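Local coordinates for nitrogenase molybdenum-iron protein alpha chain (Clostridium pasteurianum, PDB 4WES), which forms, with the beta chain, the component of nitrogenase that uses an iron-molybdenum cofactor and an [8Fe-7S] cluster to reduce dinitrogen to ammonia, at residues 338-343 / 362-367; 72-77 / 108-113; 278-283 / 407-412; 196-201 / 247-252; 186-191 / 391-396. All coordinates share one frame; numbering follows the deposited sequence. Where two conformers were deposited one is given.

In the fold
From the N terminus, contact 2 closes first, a short loop in the four-stranded parallel sheet beside the [8Fe-7S] cluster. Residues 186-191 then open contact 5, on the helix that brings His186 to the iron-molybdenum cofactor. Contact 4 begins and ends within that loop, joining the end of the same helix to the end of helix 246-250. At 278-283 the chain opens contact 3. Contact 1, pairing two strands of the mixed sheet, forms and closes while contacts 3 and 5 both remain open. Residues 391-396 close contact 5 and 407-412 close contact 3, so these two cross. Contacts 4 and 5 lie close together, with nearest atoms about 5 Å apart.

Contact 1: residues 338-343 / 362-367; sequences TACLYV and SLVAGF
Tyr342 lies against Gly366 and Phe367 where the adjacent parallel strands 338-343 and 361-367 pair, the two ends of a beta-alpha-beta crossover whose link carries helices 347-350 and 352-357. Its CB leaves the backbone with CG anti to N (chi1 -174°), which swings the ring toward the partner strand. Tyr342 CD1 then sits 3.5 Å from Gly366 O, CE1 lies 3.5 Å from Phe367 C, and the terminal OH comes to 3.6 Å from Phe367 O. The ring thus lies obliquely beside the backbone of Gly366 and Phe367. Leu341 N bonds Val364 O at 2.9 Å, and Leu341 O receives Gly366 N at 3.0 Å. Leu363 is an extra residue in the register, a beta bulge. Leu363 N reaches Ala339 O at 2.9 Å, whereas the buried Val364 N has no partner. Val343, at the far end, touches the iron-molybdenum cofactor. On the face shared by Cys340 and Val364, under helix 446-456, Cys340 SG rests 3.7 Å from Val364 CB.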
# COMPACT_ATOMS: atom_id res chain seq x y z
N THR A 338 12.76 -36.21 -4.01
CA THR A 338 13.59 -36.49 -2.85
C THR A 338 13.63 -35.30 -1.89
O THR A 338 13.48 -34.14 -2.28
CB THR A 338 15.04 -36.84 -3.27
OG1 THR A 338 15.58 -35.72 -3.98
CG2 THR A 338 15.07 -38.09 -4.11
N ALA A 339 13.86 -35.63 -0.62
CA ALA A 339 13.84 -34.64 0.46
C ALA A 339 14.96 -34.87 1.45
O ALA A 339 15.41 -36.00 1.67
CB ALA A 339 12.50 -34.68 1.17
N CYS A 340 15.32 -33.77 2.12
CA CYS A 340 16.12 -33.81 3.35
C CYS A 340 15.31 -33.10 4.45
O CYS A 340 14.57 -32.18 4.15
CB CYS A 340 17.46 -33.11 3.14
SG CYS A 340 18.40 -33.63 1.70
N LEU A 341 15.53 -33.55 5.69
CA LEU A 341 14.87 -32.92 6.84
C LEU A 341 15.86 -32.60 7.93
O LEU A 341 16.57 -33.49 8.39
CB LEU A 341 13.79 -33.81 7.44
CG LEU A 341 12.68 -34.29 6.55
CD1 LEU A 341 13.00 -35.58 5.88
CD2 LEU A 341 11.40 -34.46 7.33
N TYR A 342 15.84 -31.36 8.40
CA TYR A 342 16.71 -30.95 9.48
C TYR A 342 15.97 -29.99 10.40
O TYR A 342 15.78 -28.85 10.06
CB TYR A 342 18.02 -30.30 8.99
CG TYR A 342 18.95 -30.02 10.14
CD1 TYR A 342 19.56 -31.07 10.79
CD2 TYR A 342 19.17 -28.74 10.59
CE1 TYR A 342 20.39 -30.85 11.88
CE2 TYR A 342 20.01 -28.51 11.67
CZ TYR A 342 20.61 -29.56 12.32
OH TYR A 342 21.47 -29.36 13.39
N VAL A 343 15.53 -30.51 11.54
CA VAL A 343 14.79 -29.70 12.51
C VAL A 343 15.44 -29.87 13.89
O VAL A 343 16.62 -30.20 13.98
CB VAL A 343 13.24 -29.97 12.50
CG1 VAL A 343 12.49 -28.69 12.72
CG2 VAL A 343 12.81 -30.57 11.16
N SER A 362 12.86 -39.57 1.57
CA SER A 362 13.69 -38.85 2.51
C SER A 362 15.07 -39.46 2.61
O SER A 362 15.24 -40.56 3.13
CB SER A 362 13.04 -38.77 3.89
OG SER A 362 11.80 -38.09 3.79
N LEU A 363 16.07 -38.76 2.09
CA LEU A 363 17.42 -39.32 1.96
C LEU A 363 18.36 -38.94 3.08
O LEU A 363 19.35 -39.62 3.32
CB LEU A 363 18.02 -38.83 0.64
CG LEU A 363 17.31 -39.36 -0.60
CD1 LEU A 363 18.01 -38.90 -1.87
CD2 LEU A 363 17.28 -40.87 -0.54
N VAL A 364 18.07 -37.81 3.74
CA VAL A 364 18.94 -37.23 4.74
C VAL A 364 18.04 -36.72 5.87
O VAL A 364 17.03 -36.07 5.58
CB VAL A 364 19.71 -36.01 4.16
CG1 VAL A 364 20.52 -35.35 5.26
CG2 VAL A 364 20.56 -36.39 2.96
N ALA A 365 18.41 -37.00 7.11
CA ALA A 365 17.69 -36.43 8.24
C ALA A 365 18.63 -36.18 9.38
O ALA A 365 19.65 -36.87 9.55
CB ALA A 365 16.57 -37.34 8.68
N GLY A 366 18.31 -35.19 10.20
CA GLY A 366 19.12 -34.91 11.38
C GLY A 366 18.37 -34.03 12.33
O GLY A 366 17.32 -33.46 11.99
N PHE A 367 18.93 -33.87 13.51
CA PHE A 367 18.43 -32.98 14.52
C PHE A 367 19.49 -32.03 15.00
O PHE A 367 20.68 -32.39 15.07
CB PHE A 367 17.97 -33.79 15.73
CG PHE A 367 16.77 -34.67 15.52
CD1 PHE A 367 15.51 -34.14 15.21
CD2 PHE A 367 16.87 -36.05 15.70
CE1 PHE A 367 14.40 -34.96 15.10
CE2 PHE A 367 15.74 -36.86 15.61
CZ PHE A 367 14.52 -36.32 15.30

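Contact 2: residues 72-77 / 108-113; sequences ITHGPI and TDMQES. With CLF (Fe(8)-S(7) cluster), chain H.
Residues 72-77 and 108-110 run side by side, joined where Thr108 N donates to Thr73 O at 3.0 Å and Met110 N to Gly75 O at 2.9 Å, the latter almost straight (177°). Thr108 OG1, set between its own N and carbonyl carbon (chi1 55°), faces the strand end. This OG1 of Thr108 lies at the edge of the His74 ring, hydrogen-bonded to ND1 at 2.8 Å, and also accepts Gly75 N at 3.3 Å. The other ring nitrogen of His74 binds Asp152, so the ring is held at both nitrogens. A water lies 2.7 Å from Asp109 OD1; the same carboxylate makes salt bridges to Lys21 and Arg16 of the beta chain. Pro76 CB lies 3.5 Å from S2B of the [8Fe-7S] cluster. The contact extends the pairing of strand 69-74 with strand 106-107, while Leu123 and Ala126 of helix 120-134 cover Thr108, and helix 146-149 adjoins His74 and Pro76.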
# COMPACT_ATOMS: atom_id res chain seq x y z
N ILE A 72 8.31 -13.60 32.85
CA ILE A 72 9.25 -12.49 32.94
C ILE A 72 10.66 -12.97 32.69
O ILE A 72 11.19 -13.79 33.45
CB ILE A 72 9.20 -11.78 34.32
CG1 ILE A 72 7.76 -11.33 34.66
CG2 ILE A 72 10.16 -10.60 34.33
CD1 ILE A 72 7.64 -10.70 36.04
N THR A 73 11.27 -12.48 31.61
CA THR A 73 12.68 -12.76 31.37
C THR A 73 13.53 -11.84 32.24
O THR A 73 13.42 -10.62 32.15
CB THR A 73 13.03 -12.51 29.89
OG1 THR A 73 12.19 -13.36 29.09
CG2 THR A 73 14.49 -12.73 29.62
N HIS A 74 14.37 -12.45 33.07
CA HIS A 74 15.29 -11.68 33.89
C HIS A 74 16.63 -11.59 33.14
O HIS A 74 17.41 -12.54 33.13
CB HIS A 74 15.46 -12.29 35.28
CG HIS A 74 16.29 -11.45 36.19
ND1 HIS A 74 16.19 -10.08 36.25
CD2 HIS A 74 17.25 -11.82 37.06
CE1 HIS A 74 17.03 -9.65 37.18
NE2 HIS A 74 17.67 -10.68 37.69
N GLY A 75 16.83 -10.48 32.43
CA GLY A 75 17.99 -10.37 31.55
C GLY A 75 17.92 -9.05 30.84
O GLY A 75 16.98 -8.28 31.02
N PRO A 76 18.96 -8.75 30.03
CA PRO A 76 18.89 -7.63 29.12
C PRO A 76 17.87 -7.91 28.01
O PRO A 76 17.25 -8.98 27.98
CB PRO A 76 20.35 -7.45 28.65
CG PRO A 76 21.14 -8.54 29.34
CD PRO A 76 20.11 -9.59 29.74
N ILE A 77 17.61 -6.93 27.16
CA ILE A 77 16.34 -6.94 26.45
C ILE A 77 16.20 -8.00 25.35
O ILE A 77 15.06 -8.40 25.07
CB ILE A 77 16.02 -5.53 25.86
CG1 ILE A 77 14.54 -5.39 25.53
CG2 ILE A 77 16.90 -5.23 24.65
CD1 ILE A 77 13.62 -5.55 26.74
N THR A 108 12.91 -7.71 32.74
CA THR A 108 13.49 -6.74 33.65
C THR A 108 14.48 -5.81 32.94
O THR A 108 14.97 -4.88 33.57
CB THR A 108 14.22 -7.44 34.80
OG1 THR A 108 15.18 -8.34 34.25
CG2 THR A 108 13.23 -8.19 35.69
N ASP A 109 14.73 -6.01 31.63
CA ASP A 109 15.48 -5.04 30.85
C ASP A 109 16.76 -4.59 31.59
O ASP A 109 16.99 -3.42 31.82
CB ASP A 109 14.58 -3.85 30.50
CG ASP A 109 15.17 -2.83 29.57
OD1 ASP A 109 16.14 -3.12 28.82
OD2 ASP A 109 14.60 -1.71 29.56
N MET A 110 17.58 -5.58 31.95
CA MET A 110 18.73 -5.30 32.79
C MET A 110 19.66 -4.29 32.13
O MET A 110 19.90 -4.33 30.91
CB MET A 110 19.43 -6.62 33.14
CG MET A 110 18.67 -7.56 34.08
SD MET A 110 19.43 -9.20 34.38
CE MET A 110 21.11 -8.75 34.73
N GLN A 111 20.15 -3.41 32.98
CA GLN A 111 21.08 -2.35 32.61
C GLN A 111 22.43 -2.58 33.28
O GLN A 111 22.58 -3.50 34.10
CB GLN A 111 20.49 -1.00 33.04
CG GLN A 111 19.14 -0.68 32.46
CD GLN A 111 19.24 -0.47 30.97
OE1 GLN A 111 19.90 0.48 30.51
NE2 GLN A 111 18.59 -1.31 30.20
N GLU A 112 23.40 -1.74 32.97
CA GLU A 112 24.72 -1.93 33.57
C GLU A 112 24.65 -1.88 35.10
O GLU A 112 25.38 -2.62 35.79
CB GLU A 112 25.72 -0.90 33.03
CG GLU A 112 27.16 -1.18 33.46
CD GLU A 112 28.21 -0.41 32.72
OE1 GLU A 112 29.32 -0.96 32.47
OE2 GLU A 112 27.91 0.75 32.42
N SER A 113 23.79 -1.02 35.66
CA SER A 113 23.64 -0.98 37.12
C SER A 113 23.24 -2.33 37.71
O SER A 113 23.68 -2.72 38.80
CB SER A 113 22.67 0.10 37.53
OG SER A 113 21.38 -0.10 36.98
FE1 CLF H . 22.13 -15.89 26.64
FE2 CLF H . 21.67 -15.27 24.27
FE3 CLF H . 20.17 -17.34 25.30
FE4 CLF H . 19.83 -14.77 26.08
S1 CLF H . 21.90 -13.59 26.08
S2A CLF H . 22.44 -17.35 24.84
S4A CLF H . 19.41 -15.62 24.01
S3A CLF H . 20.07 -16.58 27.50
FE5 CLF H . 19.28 -11.47 25.24
FE6 CLF H . 22.53 -10.09 26.05
FE7 CLF H . 21.04 -9.99 23.74
FE8 CLF H . 22.10 -12.44 24.02
S2B CLF H . 20.29 -9.61 25.88
S3B CLF H . 23.29 -10.51 23.91
S4B CLF H . 20.02 -11.96 23.13
O HOH W 1 18.53 -4.43 28.47

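Contact 3: residues 278-283 / 407-412; sequences GIPWIK and VVIPED
Pro280 meets Val408 and Ile409 with two neighbouring atoms of its ring. Pro280 CD faces the branch point of Val408, 3.7 Å from its CB, while CG of the same ring lies 3.9 Å from Ile409 CD1. Val408 has CG1 anti to its N (chi1 179°), which leaves CG2 beside the N, 3.5 Å from Gly278 O. Ile409 is otherwise disposed: CG1 is anti to the carbonyl carbon and the chain beyond it extended (chi2 176°), which brings CD1 to the CG side of the proline ring. Gly278 follows helix 263-277 at positive phi (87°), where a CB would jam against the preceding carbonyl O, and the chain passes through Pro280 into strand 281-283. This is the helix-to-strand turn of a parallel alpha/beta sheet, in which 281-283 is an outermost strand within this chain. The other loop runs to Pro410, at the N-cap position of helix 411-419. A water bridges the backbones, donating to Gly278 O at 2.7 Å and accepting from Val408 N at 2.8 Å.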
# COMPACT_ATOMS: atom_id res chain seq x y z
N GLY A 278 1.37 -43.36 38.37
CA GLY A 278 0.98 -44.61 37.72
C GLY A 278 0.40 -44.40 36.34
O GLY A 278 -0.08 -45.34 35.73
N ILE A 279 0.44 -43.16 35.82
CA ILE A 279 -0.15 -42.87 34.52
C ILE A 279 0.78 -43.33 33.41
O ILE A 279 1.92 -42.84 33.32
CB ILE A 279 -0.47 -41.38 34.39
CG1 ILE A 279 -1.45 -40.91 35.48
CG2 ILE A 279 -1.01 -41.06 33.00
CD1 ILE A 279 -1.47 -39.41 35.67
N PRO A 280 0.33 -44.27 32.56
CA PRO A 280 1.17 -44.74 31.45
C PRO A 280 1.24 -43.72 30.35
O PRO A 280 0.41 -42.81 30.26
CB PRO A 280 0.44 -46.00 30.99
CG PRO A 280 -0.98 -45.77 31.34
CD PRO A 280 -0.99 -44.93 32.58
N TRP A 281 2.24 -43.86 29.50
CA TRP A 281 2.33 -43.03 28.30
C TRP A 281 2.57 -43.89 27.08
O TRP A 281 3.14 -44.97 27.18
CB TRP A 281 3.38 -41.95 28.43
CG TRP A 281 4.83 -42.34 28.61
CD1 TRP A 281 5.46 -42.62 29.79
CD2 TRP A 281 5.83 -42.47 27.59
NE1 TRP A 281 6.80 -42.85 29.57
CE2 TRP A 281 7.04 -42.76 28.22
CE3 TRP A 281 5.81 -42.33 26.19
CZ2 TRP A 281 8.23 -42.95 27.52
CZ3 TRP A 281 6.97 -42.50 25.50
CH2 TRP A 281 8.17 -42.78 26.17
N ILE A 282 2.12 -43.39 25.93
CA ILE A 282 2.47 -43.98 24.65
C ILE A 282 3.06 -42.89 23.80
O ILE A 282 2.69 -41.72 23.87
CB ILE A 282 1.28 -44.62 23.90
CG1 ILE A 282 0.12 -43.63 23.68
CG2 ILE A 282 0.80 -45.86 24.59
CD1 ILE A 282 -0.87 -44.13 22.65
N LYS A 283 4.04 -43.28 22.98
CA LYS A 283 4.45 -42.37 21.91
C LYS A 283 3.31 -42.21 20.94
O LYS A 283 2.67 -43.17 20.57
CB LYS A 283 5.69 -42.92 21.21
CG LYS A 283 6.32 -41.96 20.18
CD LYS A 283 6.97 -40.77 20.86
CE LYS A 283 7.43 -39.69 19.89
NZ LYS A 283 6.34 -39.12 19.05
N VAL A 407 -3.02 -47.94 39.80
CA VAL A 407 -2.78 -48.85 38.71
C VAL A 407 -3.80 -48.50 37.64
O VAL A 407 -5.00 -48.59 37.86
CB VAL A 407 -2.96 -50.32 39.17
CG1 VAL A 407 -2.80 -51.25 37.96
CG2 VAL A 407 -1.94 -50.63 40.26
N VAL A 408 -3.31 -48.06 36.49
CA VAL A 408 -4.20 -47.69 35.40
C VAL A 408 -4.34 -48.85 34.43
O VAL A 408 -5.43 -49.35 34.22
CB VAL A 408 -3.69 -46.44 34.68
CG1 VAL A 408 -4.61 -46.08 33.53
CG2 VAL A 408 -3.58 -45.30 35.69
N ILE A 409 -3.23 -49.30 33.85
CA ILE A 409 -3.21 -50.50 33.04
C ILE A 409 -2.41 -51.54 33.80
O ILE A 409 -1.22 -51.36 34.07
CB ILE A 409 -2.61 -50.26 31.64
CG1 ILE A 409 -3.28 -49.08 30.92
CG2 ILE A 409 -2.69 -51.55 30.83
CD1 ILE A 409 -2.67 -48.75 29.56
N PRO A 410 -3.04 -52.67 34.16
CA PRO A 410 -2.32 -53.72 34.87
C PRO A 410 -1.13 -54.25 34.08
O PRO A 410 -1.16 -54.25 32.83
CB PRO A 410 -3.39 -54.80 35.10
CG PRO A 410 -4.68 -54.05 35.07
CD PRO A 410 -4.46 -53.03 33.98
N GLU A 411 -0.10 -54.71 34.80
CA GLU A 411 1.19 -55.15 34.22
C GLU A 411 1.00 -56.17 33.09
O GLU A 411 1.63 -56.08 32.04
CB GLU A 411 2.08 -55.74 35.34
CG GLU A 411 3.53 -55.98 34.95
CD GLU A 411 4.32 -56.71 36.04
OE1 GLU A 411 4.04 -56.50 37.25
OE2 GLU A 411 5.23 -57.49 35.68
N ASP A 412 0.14 -57.16 33.29
CA ASP A 412 -0.05 -58.19 32.28
C ASP A 412 -0.65 -57.62 31.01
O ASP A 412 -0.27 -58.01 29.91
CB ASP A 412 -0.94 -59.32 32.84
CG ASP A 412 -0.22 -60.25 33.86
OD1 ASP A 412 1.01 -59.95 34.21
OD2 ASP A 412 -0.88 -61.28 34.31
O HOH W 2 -0.51 -47.95 36.02

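Contact 4: residues 196-201 / 247-252; sequences DIIGKG and EKVQNA
Gln250 O takes hydrogen bonds from Gly199 N at 2.9 Å and Gly201 N at 3.2 Å, tying the type II beta turn 197-200 to the C-terminal end of helix 246-250. The two donors come from opposite faces of the carbonyl plane, so one oxygen is gripped from above and below. Gly199, with positive phi (85°), occupies the third position of the turn, which follows helix 182-196 directly. A CA-H...O contact runs the other way, from Gln250 CA to Ile197 O at 3.3 Å. Water adds a further link, donating to Asp196 O and accepting from Gln250 NE2, which the extended glutamine chain brings out to it. Apolar contacts accompany these bonds. Ile197 CG2, anti to its backbone N, meets Val249 CG1 at 3.6 Å, and Ile198 CG1 lies 4.1 Å from Ala252 CB. Beyond them Ile198 packs on Ile269, Met273 and Tyr277 of helix 263-277. Among side-chain amides, Asn251 folds back over the helix end: its ND2 donates to Glu247 O at 3.0 Å, while its OD1 accepts from Lys203 N and also approaches Gly201 C to 3.3 Å.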
# COMPACT_ATOMS: atom_id res chain seq x y z
N ASP A 196 6.34 -28.50 40.93
CA ASP A 196 5.72 -27.29 41.49
C ASP A 196 4.38 -26.93 40.86
O ASP A 196 3.70 -26.03 41.38
CB ASP A 196 6.70 -26.11 41.39
CG ASP A 196 8.00 -26.34 42.13
OD1 ASP A 196 8.14 -27.35 42.83
OD2 ASP A 196 8.92 -25.52 41.96
N ILE A 197 4.03 -27.60 39.77
CA ILE A 197 2.78 -27.31 39.07
C ILE A 197 1.86 -28.55 39.00
O ILE A 197 0.74 -28.54 39.48
CB ILE A 197 2.99 -26.63 37.67
CG1 ILE A 197 3.91 -25.43 37.81
CG2 ILE A 197 1.64 -26.27 37.08
CD1 ILE A 197 4.22 -24.75 36.49
N ILE A 198 2.34 -29.59 38.33
CA ILE A 198 1.53 -30.79 38.12
C ILE A 198 1.11 -31.39 39.46
O ILE A 198 1.95 -31.61 40.36
CB ILE A 198 2.30 -31.84 37.27
CG1 ILE A 198 2.50 -31.30 35.85
CG2 ILE A 198 1.58 -33.18 37.27
CD1 ILE A 198 3.30 -32.21 34.93
N GLY A 199 -0.19 -31.69 39.58
CA GLY A 199 -0.75 -32.32 40.77
C GLY A 199 -1.11 -31.36 41.87
O GLY A 199 -1.56 -31.78 42.92
N LYS A 200 -0.97 -30.06 41.62
CA LYS A 200 -1.38 -29.04 42.59
C LYS A 200 -2.85 -28.68 42.49
O LYS A 200 -3.36 -28.00 43.37
CB LYS A 200 -0.50 -27.81 42.49
CG LYS A 200 0.98 -28.02 42.75
CD LYS A 200 1.33 -28.47 44.14
CE LYS A 200 2.83 -28.60 44.28
NZ LYS A 200 3.24 -29.20 45.58
N GLY A 201 -3.52 -29.17 41.47
CA GLY A 201 -4.93 -28.88 41.27
C GLY A 201 -5.83 -29.83 42.00
O GLY A 201 -5.39 -30.76 42.65
N GLU A 247 -4.01 -23.69 35.19
CA GLU A 247 -4.81 -24.65 35.94
C GLU A 247 -4.85 -26.01 35.25
O GLU A 247 -4.84 -27.05 35.93
CB GLU A 247 -6.20 -24.07 36.13
CG GLU A 247 -7.16 -25.00 36.87
CD GLU A 247 -8.48 -24.32 37.07
OE1 GLU A 247 -9.46 -24.77 36.43
OE2 GLU A 247 -8.54 -23.34 37.84
N LYS A 248 -4.88 -26.04 33.93
CA LYS A 248 -4.87 -27.33 33.25
C LYS A 248 -3.56 -28.06 33.50
O LYS A 248 -3.53 -29.29 33.67
CB LYS A 248 -5.19 -27.22 31.75
CG LYS A 248 -6.69 -27.02 31.59
CD LYS A 248 -7.22 -26.54 30.28
CE LYS A 248 -7.10 -27.56 29.23
NZ LYS A 248 -7.73 -27.17 27.90
N VAL A 249 -2.43 -27.33 33.49
CA VAL A 249 -1.18 -27.99 33.82
C VAL A 249 -1.20 -28.50 35.27
O VAL A 249 -0.73 -29.61 35.55
CB VAL A 249 0.02 -27.07 33.53
CG1 VAL A 249 1.32 -27.78 33.79
CG2 VAL A 249 -0.01 -26.54 32.09
N GLN A 250 -1.74 -27.71 36.18
CA GLN A 250 -1.89 -28.16 37.58
C GLN A 250 -2.68 -29.44 37.73
O GLN A 250 -2.46 -30.19 38.68
CB GLN A 250 -2.56 -27.10 38.43
CG GLN A 250 -1.71 -25.87 38.72
CD GLN A 250 -2.43 -24.97 39.68
OE1 GLN A 250 -3.56 -24.55 39.39
NE2 GLN A 250 -1.81 -24.67 40.80
N ASN A 251 -3.60 -29.68 36.81
CA ASN A 251 -4.42 -30.87 36.82
C ASN A 251 -4.01 -31.93 35.79
O ASN A 251 -4.79 -32.83 35.48
CB ASN A 251 -5.88 -30.49 36.65
CG ASN A 251 -6.44 -29.81 37.86
OD1 ASN A 251 -6.67 -30.46 38.88
ND2 ASN A 251 -6.61 -28.51 37.80
N ALA A 252 -2.75 -31.90 35.35
CA ALA A 252 -2.31 -32.87 34.38
C ALA A 252 -2.40 -34.32 34.93
O ALA A 252 -2.51 -35.26 34.15
CB ALA A 252 -0.90 -32.59 33.89
O HOH W 3 1.19 -24.71 41.36

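Contact 5: residues 186-191 / 391-396; sequences HHIANN and KNIPEI. With ICS (iron-sulfur-molybdenum cluster with interstitial carbon), chain F.
The His187 imidazole has Pro394 O over one face and Glu395 OE1 at its edge, OE1 being 3.2 Å from CE1. The ring and the carboxylate are turned 64° apart. Here an irregular loop segment, from between helices 372-376 and 411-419, lies against helix 182-196, which bears the cofactor-contacting His186. Ile393 CG2 approaches the His187 ring obliquely, 3.6 Å from ND1, and Tyr268 stacks with the same ring. The second flat group, the Asn191 amide, lies one helical turn on from His187. Its ND2 donates to Pro394 O at 2.9 Å, with the acceptor near the amide plane but the donor standing above the carbonyl plane. Pro394 O is thus shared: bonded to the amide and merely lying over the imidazole. CG of His187 stands anti to the backbone N (chi1 -167°), which carries the ring toward the loop. His186, the preceding residue, points to a different side of the helix, where NE2 comes within 3.2 Å of S2B of the iron-molybdenum cofactor, the sulfur lying in the ring plane. Neighbouring Asn190 bonds to Ser265 and Ile269, fastening this part of the helix to helix 263-277. Back at the loop, one water ties both flat groups together: it lies in the His187 ring plane, 2.8 Å from NE2, donates to Asn191 OD1 at 2.7 Å and accepts from Ile396 N at 2.9 Å.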
# COMPACT_ATOMS: atom_id res chain seq x y z
N HIS A 186 14.63 -27.62 28.07
CA HIS A 186 13.50 -28.50 28.23
C HIS A 186 13.56 -29.18 29.59
O HIS A 186 12.57 -29.26 30.33
CB HIS A 186 13.48 -29.64 27.22
CG HIS A 186 13.49 -29.24 25.78
ND1 HIS A 186 13.96 -30.10 24.81
CD2 HIS A 186 13.09 -28.10 25.16
CE1 HIS A 186 13.81 -29.51 23.64
NE2 HIS A 186 13.31 -28.30 23.82
N HIS A 187 14.75 -29.71 29.91
CA HIS A 187 14.90 -30.50 31.14
C HIS A 187 14.64 -29.60 32.36
O HIS A 187 13.94 -29.97 33.30
CB HIS A 187 16.29 -31.10 31.15
CG HIS A 187 16.48 -32.17 32.17
ND1 HIS A 187 17.52 -33.06 32.09
CD2 HIS A 187 15.76 -32.54 33.25
CE1 HIS A 187 17.46 -33.92 33.09
NE2 HIS A 187 16.40 -33.61 33.81
N ILE A 188 15.23 -28.40 32.34
CA ILE A 188 15.06 -27.45 33.42
C ILE A 188 13.58 -27.08 33.57
O ILE A 188 13.05 -27.02 34.71
CB ILE A 188 15.94 -26.20 33.15
CG1 ILE A 188 17.42 -26.57 33.29
CG2 ILE A 188 15.60 -25.05 34.11
CD1 ILE A 188 18.39 -25.61 32.62
N ALA A 189 12.87 -26.85 32.48
CA ALA A 189 11.46 -26.56 32.56
C ALA A 189 10.69 -27.73 33.15
O ALA A 189 9.81 -27.55 34.01
CB ALA A 189 10.90 -26.19 31.20
N ASN A 190 10.97 -28.93 32.65
CA ASN A 190 10.22 -30.10 33.10
C ASN A 190 10.35 -30.32 34.59
O ASN A 190 9.39 -30.73 35.25
CB ASN A 190 10.68 -31.39 32.38
CG ASN A 190 10.02 -31.63 31.00
OD1 ASN A 190 9.47 -32.70 30.78
ND2 ASN A 190 10.09 -30.65 30.10
N ASN A 191 11.53 -30.09 35.14
CA ASN A 191 11.76 -30.35 36.56
C ASN A 191 10.81 -29.53 37.40
O ASN A 191 10.15 -30.04 38.31
CB ASN A 191 13.19 -30.05 36.95
CG ASN A 191 14.17 -31.06 36.45
OD1 ASN A 191 13.81 -32.17 36.02
ND2 ASN A 191 15.46 -30.69 36.51
N LYS A 391 26.49 -32.20 32.51
CA LYS A 391 26.44 -32.94 33.75
C LYS A 391 25.78 -32.18 34.88
O LYS A 391 25.25 -32.81 35.81
CB LYS A 391 27.82 -33.43 34.17
CG LYS A 391 28.81 -32.37 34.61
CD LYS A 391 30.11 -33.01 35.09
CE LYS A 391 31.27 -32.03 35.07
NZ LYS A 391 30.96 -30.78 35.81
N ASN A 392 25.81 -30.85 34.82
CA ASN A 392 25.23 -30.04 35.89
C ASN A 392 23.76 -29.68 35.71
O ASN A 392 23.18 -28.95 36.52
CB ASN A 392 26.07 -28.80 36.11
CG ASN A 392 27.47 -29.13 36.63
OD1 ASN A 392 27.66 -30.10 37.36
ND2 ASN A 392 28.45 -28.33 36.25
N ILE A 393 23.14 -30.18 34.65
CA ILE A 393 21.68 -30.04 34.51
C ILE A 393 21.04 -30.91 35.59
O ILE A 393 21.29 -32.08 35.62
CB ILE A 393 21.20 -30.44 33.10
CG1 ILE A 393 21.90 -29.58 32.03
CG2 ILE A 393 19.69 -30.34 33.01
CD1 ILE A 393 21.81 -28.10 32.26
N PRO A 394 20.22 -30.31 36.48
CA PRO A 394 19.74 -31.11 37.60
C PRO A 394 18.83 -32.28 37.20
O PRO A 394 17.99 -32.16 36.30
CB PRO A 394 18.93 -30.10 38.43
CG PRO A 394 19.58 -28.80 38.14
CD PRO A 394 19.89 -28.89 36.67
N GLU A 395 18.99 -33.38 37.92
CA GLU A 395 18.14 -34.54 37.82
C GLU A 395 17.27 -34.63 39.07
O GLU A 395 17.78 -34.60 40.19
CB GLU A 395 18.99 -35.80 37.75
CG GLU A 395 19.88 -35.93 36.54
CD GLU A 395 19.08 -36.13 35.25
OE1 GLU A 395 19.68 -35.93 34.18
OE2 GLU A 395 17.88 -36.50 35.34
N ILE A 396 15.98 -34.75 38.87
CA ILE A 396 15.16 -34.97 40.02
C ILE A 396 14.55 -36.35 39.97
O ILE A 396 14.44 -36.98 38.91
CB ILE A 396 14.10 -33.89 40.21
CG1 ILE A 396 13.03 -34.03 39.12
CG2 ILE A 396 14.75 -32.50 40.23
CD1 ILE A 396 11.78 -33.22 39.37
FE1 ICS F . 9.87 -30.66 20.47
MO1 ICS F . 11.76 -25.15 16.66
FE2 ICS F . 11.48 -28.54 20.37
FE3 ICS F . 9.00 -28.37 19.40
FE4 ICS F . 10.82 -29.87 18.17
FE5 ICS F . 11.55 -27.83 16.76
FE6 ICS F . 12.14 -26.50 18.95
FE7 ICS F . 9.75 -26.35 17.97
CX ICS F . 10.79 -27.96 18.59
S1A ICS F . 12.11 -30.67 19.90
S1B ICS F . 13.45 -26.68 17.16
S2A ICS F . 9.57 -28.72 21.59
S2B ICS F . 12.95 -26.97 20.93
S3A ICS F . 11.63 -29.99 16.09
S3B ICS F . 10.93 -24.64 18.83
S4A ICS F . 8.63 -30.44 18.54
S4B ICS F . 10.06 -26.49 15.77
S5A ICS F . 7.72 -26.66 18.76
O HOH W 4 15.09 -34.57 36.08